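Local atomic coordinates of vaginolysin (Gardnerella vaginalis, PDB entry 5IMY), a protein that probably binds cholesterol in host membranes and lyses cells, as a secreted toxin of the cholesterol-dependent cytolysin family. Residues A111-I116 against V134-K139; I116-D121 against V221-P226. All blocks are in the same frame, centred on the assembly; numbering follows the deposited sequence.

Interaction 1: A111-I116 against V134-K139; sequences ANRAPI and VQRPTK
Ile116 and Val134 close an antiparallel strand pair where strand 131-134 ends and strand 116-120 begins, and beyond them two loops, 111-115 and 135-138, pack against each other near one end of the elongated molecule. The two residues form a hydrogen-bonded pair: Val134 N gives the straighter bond, 2.9 Å to Ile116 O, while Ile116 N reaches Val134 O at 3.1 Å from a position tilted 25° out of the carbonyl plane. Pro115, which has no N-H to offer, adds a CA-H...O contact from its CA to the same Val134 O at 3.3 Å. Its ring also meets Gln135, whose OE1 lies 3.4 Å from Pro115 CG. Strand 131-134 pairs with 116-120 alone in this antiparallel sheet, within the thiol-activated cytolysin family region, and helix 139-158 follows directly from the second loop. Pro137 is the wedge between the loops. Its CG sits 3.5 Å from CG2 of Ile116, the two side chains crossing at about a right angle, and Val142 of helix 139-158 also touches the ring. The same CG lies over one face of the Arg113 guanidinium, 3.7 Å above its plane and toward the rim. Bends at chi2 and chi3 curl the Arg113 chain into this position, where hydrogen bonds from NE to Phe232 O and from NH2 to Gly92 O fix the flat group. The exposed Arg136 lays its own guanidinium against the Arg113 stem, with Arg113 CG over its centre, 4.2 Å above the plane.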
ATOM      1  N   ALA A 111     -55.578  19.469   3.625  1.00 43.85           N
ATOM      2  CA  ALA A 111     -56.725  18.621   3.917  1.00 44.09           C
ATOM      3  C   ALA A 111     -57.352  19.104   5.211  1.00 51.59           C
ATOM      4  O   ALA A 111     -56.701  19.764   6.027  1.00 60.08           O
ATOM      5  CB  ALA A 111     -56.328  17.147   4.032  1.00 46.67           C
ATOM      6  N   ASN A 112     -58.626  18.780   5.381  1.00 54.48           N
ATOM      7  CA  ASN A 112     -59.305  19.113   6.621  1.00 55.09           C
ATOM      8  C   ASN A 112     -58.740  18.255   7.742  1.00 51.92           C
ATOM      9  O   ASN A 112     -58.885  17.029   7.723  1.00 48.83           O
ATOM     10  CB  ASN A 112     -60.809  18.900   6.482  1.00 59.65           C
ATOM     11  CG  ASN A 112     -61.405  19.690   5.335  1.00 62.59           C
ATOM     12  OD1 ASN A 112     -60.887  20.739   4.957  1.00 54.63           O
ATOM     13  ND2 ASN A 112     -62.502  19.190   4.778  1.00 74.97           N
ATOM     14  N   ARG A 113     -58.097  18.893   8.711  1.00 50.15           N
ATOM     15  CA  ARG A 113     -57.381  18.204   9.771  1.00 52.03           C
ATOM     16  C   ARG A 113     -58.223  18.105  11.039  1.00 46.82           C
ATOM     17  O   ARG A 113     -59.198  18.837  11.232  1.00 46.21           O
ATOM     18  CB  ARG A 113     -56.064  18.921  10.084  1.00 46.26           C
ATOM     19  CG  ARG A 113     -55.052  18.878   8.953  1.00 40.71           C
ATOM     20  CD  ARG A 113     -54.497  17.478   8.754  1.00 41.06           C
ATOM     21  NE  ARG A 113     -53.807  16.997   9.947  1.00 41.72           N
ATOM     22  CZ  ARG A 113     -52.559  17.317  10.274  1.00 33.39           C
ATOM     23  NH1 ARG A 113     -51.848  18.125   9.496  1.00 33.58           N
ATOM     24  NH2 ARG A 113     -52.018  16.830  11.382  1.00 31.54           N
ATOM     25  N   ALA A 114     -57.824  17.187  11.906  1.00 45.38           N
ATOM     26  CA  ALA A 114     -58.390  17.030  13.232  1.00 50.53           C
ATOM     27  C   ALA A 114     -57.449  17.610  14.275  1.00 40.59           C
ATOM     28  O   ALA A 114     -56.266  17.830  14.004  1.00 42.46           O
ATOM     29  CB  ALA A 114     -58.639  15.549  13.534  1.00 48.49           C
ATOM     30  N   PRO A 115     -57.939  17.885  15.482  1.00 43.24           N
ATOM     31  CA  PRO A 115     -57.033  18.322  16.547  1.00 42.42           C
ATOM     32  C   PRO A 115     -55.932  17.299  16.777  1.00 45.43           C
ATOM     33  O   PRO A 115     -56.086  16.111  16.487  1.00 47.37           O
ATOM     34  CB  PRO A 115     -57.949  18.451  17.768  1.00 39.57           C
ATOM     35  CG  PRO A 115     -59.302  18.687  17.196  1.00 48.10           C
ATOM     36  CD  PRO A 115     -59.347  17.907  15.914  1.00 44.28           C
ATOM     37  N   ILE A 116     -54.807  17.777  17.304  1.00 40.67           N
ATOM     38  CA  ILE A 116     -53.647  16.934  17.549  1.00 44.90           C
ATOM     39  C   ILE A 116     -52.993  17.376  18.850  1.00 42.30           C
ATOM     40  O   ILE A 116     -52.987  18.562  19.193  1.00 44.95           O
ATOM     41  CB  ILE A 116     -52.651  16.989  16.368  1.00 47.59           C
ATOM     42  CG1 ILE A 116     -51.522  15.980  16.563  1.00 41.52           C
ATOM     43  CG2 ILE A 116     -52.091  18.399  16.193  1.00 46.52           C
ATOM     44  CD1 ILE A 116     -50.929  15.503  15.255  1.00 50.39           C
ATOM     45  N   VAL A 134     -53.816  21.174  20.017  1.00 34.21           N
ATOM     46  CA  VAL A 134     -53.924  22.220  19.008  1.00 36.68           C
ATOM     47  C   VAL A 134     -55.124  21.898  18.130  1.00 43.70           C
ATOM     48  O   VAL A 134     -55.135  20.871  17.440  1.00 43.61           O
ATOM     49  CB  VAL A 134     -52.644  22.338  18.164  1.00 37.82           C
ATOM     50  CG1 VAL A 134     -52.763  23.496  17.181  1.00 35.56           C
ATOM     51  CG2 VAL A 134     -51.425  22.514  19.064  1.00 40.72           C
ATOM     52  N   GLN A 135     -56.130  22.770  18.158  1.00 40.19           N
ATOM     53  CA  GLN A 135     -57.303  22.619  17.304  1.00 46.36           C
ATOM     54  C   GLN A 135     -56.939  23.056  15.890  1.00 43.87           C
ATOM     55  O   GLN A 135     -56.621  24.225  15.663  1.00 61.55           O
ATOM     56  CB  GLN A 135     -58.469  23.455  17.833  1.00 49.18           C
ATOM     57  CG  GLN A 135     -58.624  23.492  19.349  1.00 37.29           C
ATOM     58  CD  GLN A 135     -59.154  22.193  19.920  1.00 42.53           C
ATOM     59  OE1 GLN A 135     -59.820  21.420  19.229  1.00 39.30           O
ATOM     60  NE2 GLN A 135     -58.863  21.947  21.191  1.00 43.91           N
ATOM     61  N   ARG A 136     -56.976  22.127  14.943  1.00 44.27           N
ATOM     62  CA  ARG A 136     -56.551  22.436  13.583  1.00 56.15           C
ATOM     63  C   ARG A 136     -55.092  22.884  13.602  1.00 47.70           C
ATOM     64  O   ARG A 136     -54.815  24.083  13.722  1.00 39.21           O
ATOM     65  CB  ARG A 136     -57.434  23.527  12.965  1.00 49.45           C
ATOM     66  CG  ARG A 136     -57.406  23.633  11.426  1.00 56.63           C
ATOM     67  CD  ARG A 136     -56.247  22.870  10.773  1.00 53.01           C
ATOM     68  NE  ARG A 136     -56.174  23.041   9.325  1.00 56.95           N
ATOM     69  CZ  ARG A 136     -57.064  22.556   8.469  1.00 81.12           C
ATOM     70  NH1 ARG A 136     -56.916  22.746   7.168  1.00 92.50           N
ATOM     71  NH2 ARG A 136     -58.121  21.897   8.912  1.00 74.12           N
ATOM     72  N   PRO A 137     -54.136  21.965  13.471  1.00 50.21           N
ATOM     73  CA  PRO A 137     -52.722  22.362  13.507  1.00 42.93           C
ATOM     74  C   PRO A 137     -52.285  23.011  12.201  1.00 42.95           C
ATOM     75  O   PRO A 137     -52.540  22.491  11.112  1.00 43.44           O
ATOM     76  CB  PRO A 137     -51.989  21.038  13.744  1.00 42.40           C
ATOM     77  CG  PRO A 137     -52.888  20.015  13.145  1.00 41.73           C
ATOM     78  CD  PRO A 137     -54.290  20.503  13.392  1.00 42.70           C
ATOM     79  N   THR A 138     -51.620  24.158  12.324  1.00 46.10           N
ATOM     80  CA  THR A 138     -50.958  24.828  11.214  1.00 44.07           C
ATOM     81  C   THR A 138     -49.610  25.326  11.722  1.00 45.70           C
ATOM     82  O   THR A 138     -49.279  25.178  12.903  1.00 45.13           O
ATOM     83  CB  THR A 138     -51.821  25.968  10.648  1.00 47.87           C
ATOM     84  OG1 THR A 138     -51.017  26.813   9.815  1.00 66.13           O
ATOM     85  CG2 THR A 138     -52.441  26.799  11.764  1.00 50.93           C
ATOM     86  N   LYS A 139     -48.811  25.910  10.827  1.00 40.62           N
ATOM     87  CA  LYS A 139     -47.485  26.369  11.227  1.00 42.08           C
ATOM     88  C   LYS A 139     -47.574  27.351  12.389  1.00 41.19           C
ATOM     89  O   LYS A 139     -46.880  27.200  13.401  1.00 43.62           O
ATOM     90  CB  LYS A 139     -46.759  27.003  10.039  1.00 48.57           C
ATOM     91  CG  LYS A 139     -45.397  27.607  10.388  1.00 40.70           C
ATOM     92  CD  LYS A 139     -44.475  26.594  11.060  1.00 40.90           C
ATOM     93  CE  LYS A 139     -43.122  27.206  11.391  1.00 42.21           C
ATOM     94  NZ  LYS A 139     -42.095  26.171  11.700  1.00 43.17           N
TER

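Interaction 2: I116-D121 against V221-P226; sequences ITLSVD and VSVDAP
Leu118 and Val223 lean together on one face of an antiparallel strand pair, their side chains crossing obliquely, with CD2 of the leucine 3.9 Å from CG2 of the valine. Val223 uses its other branch too: CG1, anti to the backbone N (chi1 165°), meets CD1 of Ile116 at 3.6 Å, those two side chains lying at about a right angle. Farther along the same face Val221 fills in beside Leu118, its CG1 4.2 Å from Leu118 CB, and its CG2 faces CG2 of Val120. Helix 139-158 covers this part of the apolar row, through Val142 on Leu118, Val146 on Val221 and Leu149 on Val120. Ser119 and Ser222 turn to the other face as a hydrogen-bonded pair. Ser222 N donates to Ser119 O at 2.7 Å, and Ser119 N returns a bond to Ser222 O at 2.8 Å. Where strand 208-223 runs out, Asp224 N still reaches Thr117 O at 3.2 Å, extending the sheet pairing by one more bond. The Asp224 carboxylate swings back across Thr117, and its OD2 comes to 3.3 Å from the methyl CG2; the threonine OG1 instead makes a weak hydrogen bond to Thr133. The chemistry thus divides: Leu118, Val120 and Val221 are buried under the helix and Val223 is partly exposed, while the serines take the other face and the exposed Asp224 carboxylate lies past the strand end.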
ATOM      1  N   ILE A 116     -54.807  17.777  17.304  1.00 40.67           N
ATOM      2  CA  ILE A 116     -53.647  16.934  17.549  1.00 44.90           C
ATOM      3  C   ILE A 116     -52.993  17.376  18.850  1.00 42.30           C
ATOM      4  O   ILE A 116     -52.987  18.562  19.193  1.00 44.95           O
ATOM      5  CB  ILE A 116     -52.651  16.989  16.368  1.00 47.59           C
ATOM      6  CG1 ILE A 116     -51.522  15.980  16.563  1.00 41.52           C
ATOM      7  CG2 ILE A 116     -52.091  18.399  16.193  1.00 46.52           C
ATOM      8  CD1 ILE A 116     -50.929  15.503  15.255  1.00 50.39           C
ATOM      9  N   THR A 117     -52.449  16.410  19.583  1.00 43.69           N
ATOM     10  CA  THR A 117     -51.841  16.655  20.885  1.00 45.68           C
ATOM     11  C   THR A 117     -50.326  16.603  20.763  1.00 44.87           C
ATOM     12  O   THR A 117     -49.771  15.612  20.276  1.00 46.42           O
ATOM     13  CB  THR A 117     -52.321  15.633  21.920  1.00 49.64           C
ATOM     14  OG1 THR A 117     -53.738  15.746  22.086  1.00 50.99           O
ATOM     15  CG2 THR A 117     -51.634  15.863  23.265  1.00 49.28           C
ATOM     16  N   LEU A 118     -49.669  17.663  21.213  1.00 46.11           N
ATOM     17  CA  LEU A 118     -48.219  17.747  21.234  1.00 40.91           C
ATOM     18  C   LEU A 118     -47.708  17.547  22.653  1.00 45.84           C
ATOM     19  O   LEU A 118     -48.415  17.788  23.635  1.00 46.84           O
ATOM     20  CB  LEU A 118     -47.744  19.100  20.705  1.00 38.53           C
ATOM     21  CG  LEU A 118     -48.407  19.577  19.414  1.00 42.60           C
ATOM     22  CD1 LEU A 118     -47.822  20.911  18.994  1.00 37.26           C
ATOM     23  CD2 LEU A 118     -48.248  18.543  18.311  1.00 49.29           C
ATOM     24  N   SER A 119     -46.457  17.108  22.753  1.00 45.85           N
ATOM     25  CA  SER A 119     -45.810  16.944  24.043  1.00 46.26           C
ATOM     26  C   SER A 119     -44.362  17.393  23.949  1.00 45.43           C
ATOM     27  O   SER A 119     -43.721  17.267  22.904  1.00 44.13           O
ATOM     28  CB  SER A 119     -45.856  15.496  24.529  1.00 57.76           C
ATOM     29  OG  SER A 119     -44.996  15.348  25.636  1.00 68.80           O
ATOM     30  N   VAL A 120     -43.855  17.910  25.065  1.00 48.27           N
ATOM     31  CA  VAL A 120     -42.478  18.372  25.173  1.00 39.25           C
ATOM     32  C   VAL A 120     -41.811  17.607  26.305  1.00 42.83           C
ATOM     33  O   VAL A 120     -42.415  17.390  27.362  1.00 49.91           O
ATOM     34  CB  VAL A 120     -42.409  19.896  25.411  1.00 36.35           C
ATOM     35  CG1 VAL A 120     -43.016  20.268  26.759  1.00 46.78           C
ATOM     36  CG2 VAL A 120     -40.977  20.390  25.300  1.00 39.98           C
ATOM     37  N   ASP A 121     -40.566  17.194  26.079  1.00 35.81           N
ATOM     38  CA  ASP A 121     -39.852  16.310  26.998  1.00 42.72           C
ATOM     39  C   ASP A 121     -38.988  17.072  27.993  1.00 42.82           C
ATOM     40  O   ASP A 121     -37.862  16.660  28.285  1.00 46.24           O
ATOM     41  CB  ASP A 121     -39.009  15.327  26.193  1.00 45.31           C
ATOM     42  CG  ASP A 121     -37.917  16.009  25.395  1.00 41.77           C
ATOM     43  OD1 ASP A 121     -37.966  17.248  25.247  1.00 44.16           O
ATOM     44  OD2 ASP A 121     -37.007  15.302  24.910  1.00 44.89           O
ATOM     45  N   VAL A 221     -40.192  18.430  20.777  1.00 38.66           N
ATOM     46  CA  VAL A 221     -41.648  18.485  20.740  1.00 38.67           C
ATOM     47  C   VAL A 221     -42.126  17.325  19.882  1.00 40.37           C
ATOM     48  O   VAL A 221     -41.760  17.220  18.706  1.00 36.69           O
ATOM     49  CB  VAL A 221     -42.151  19.828  20.188  1.00 43.76           C
ATOM     50  CG1 VAL A 221     -43.677  19.843  20.132  1.00 36.80           C
ATOM     51  CG2 VAL A 221     -41.631  20.979  21.041  1.00 37.78           C
ATOM     52  N   SER A 222     -42.945  16.457  20.467  1.00 44.00           N
ATOM     53  CA  SER A 222     -43.353  15.216  19.830  1.00 41.80           C
ATOM     54  C   SER A 222     -44.867  15.163  19.679  1.00 41.52           C
ATOM     55  O   SER A 222     -45.612  15.856  20.378  1.00 38.34           O
ATOM     56  CB  SER A 222     -42.868  14.004  20.635  1.00 47.36           C
ATOM     57  OG  SER A 222     -43.485  12.813  20.180  1.00 67.12           O
ATOM     58  N   VAL A 223     -45.306  14.323  18.749  1.00 40.47           N
ATOM     59  CA  VAL A 223     -46.719  14.109  18.465  1.00 50.48           C
ATOM     60  C   VAL A 223     -47.161  12.812  19.125  1.00 52.34           C
ATOM     61  O   VAL A 223     -46.407  11.831  19.163  1.00 57.85           O
ATOM     62  CB  VAL A 223     -46.972  14.076  16.944  1.00 47.76           C
ATOM     63  CG1 VAL A 223     -48.343  13.490  16.631  1.00 50.74           C
ATOM     64  CG2 VAL A 223     -46.844  15.477  16.362  1.00 42.99           C
ATOM     65  N   ASP A 224     -48.388  12.799  19.635  1.00 63.69           N
ATOM     66  CA  ASP A 224     -48.923  11.623  20.298  1.00 70.66           C
ATOM     67  C   ASP A 224     -49.411  10.595  19.279  1.00 66.75           C
ATOM     68  O   ASP A 224     -49.717  10.914  18.127  1.00 61.29           O
ATOM     69  CB  ASP A 224     -50.071  12.010  21.235  1.00 82.51           C
ATOM     70  CG  ASP A 224     -49.649  12.046  22.693  1.00 87.70           C
ATOM     71  OD1 ASP A 224     -48.811  11.212  23.097  1.00 88.37           O
ATOM     72  OD2 ASP A 224     -50.160  12.909  23.438  1.00 78.89           O
ATOM     73  N   ALA A 225     -49.480   9.344  19.728  1.00 75.42           N
ATOM     74  CA  ALA A 225     -50.002   8.257  18.921  1.00 77.99           C
ATOM     75  C   ALA A 225     -51.387   8.627  18.384  1.00 76.81           C
ATOM     76  O   ALA A 225     -52.287   8.920  19.186  1.00 73.73           O
ATOM     77  CB  ALA A 225     -50.089   6.983  19.756  1.00 77.48           C
ATOM     78  N   PRO A 226     -51.596   8.639  17.070  1.00 75.58           N
ATOM     79  CA  PRO A 226     -52.914   8.994  16.524  1.00 72.13           C
ATOM     80  C   PRO A 226     -53.990   7.931  16.688  1.00 71.74           C
ATOM     81  O   PRO A 226     -55.083   8.119  16.151  1.00 77.87           O
ATOM     82  CB  PRO A 226     -52.615   9.223  15.029  1.00 66.49           C
ATOM     83  CG  PRO A 226     -51.151   9.393  14.934  1.00 62.85           C
ATOM     84  CD  PRO A 226     -50.582   8.539  16.007  1.00 66.50           C
TER

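In the fold
Strand 116-120 joins the two contacts: it pairs with strand 131-134 along one edge, begun by interaction 1, and with strand 208-223 along the other, in interaction 2. Ile116 belongs to both, one branch of its side chain serving each contact. The centres of the contacts are 13 Å apart, and they also touch directly, Val134 CG2 lying 3.9 Å from Leu118 CD1. Helix 139-158, whose first residue is the last of segment 134-139, packs on both contacts and so spans the sheet from one strand pair to the next. Phe232 links them again, touching both Ile116 and Pro226.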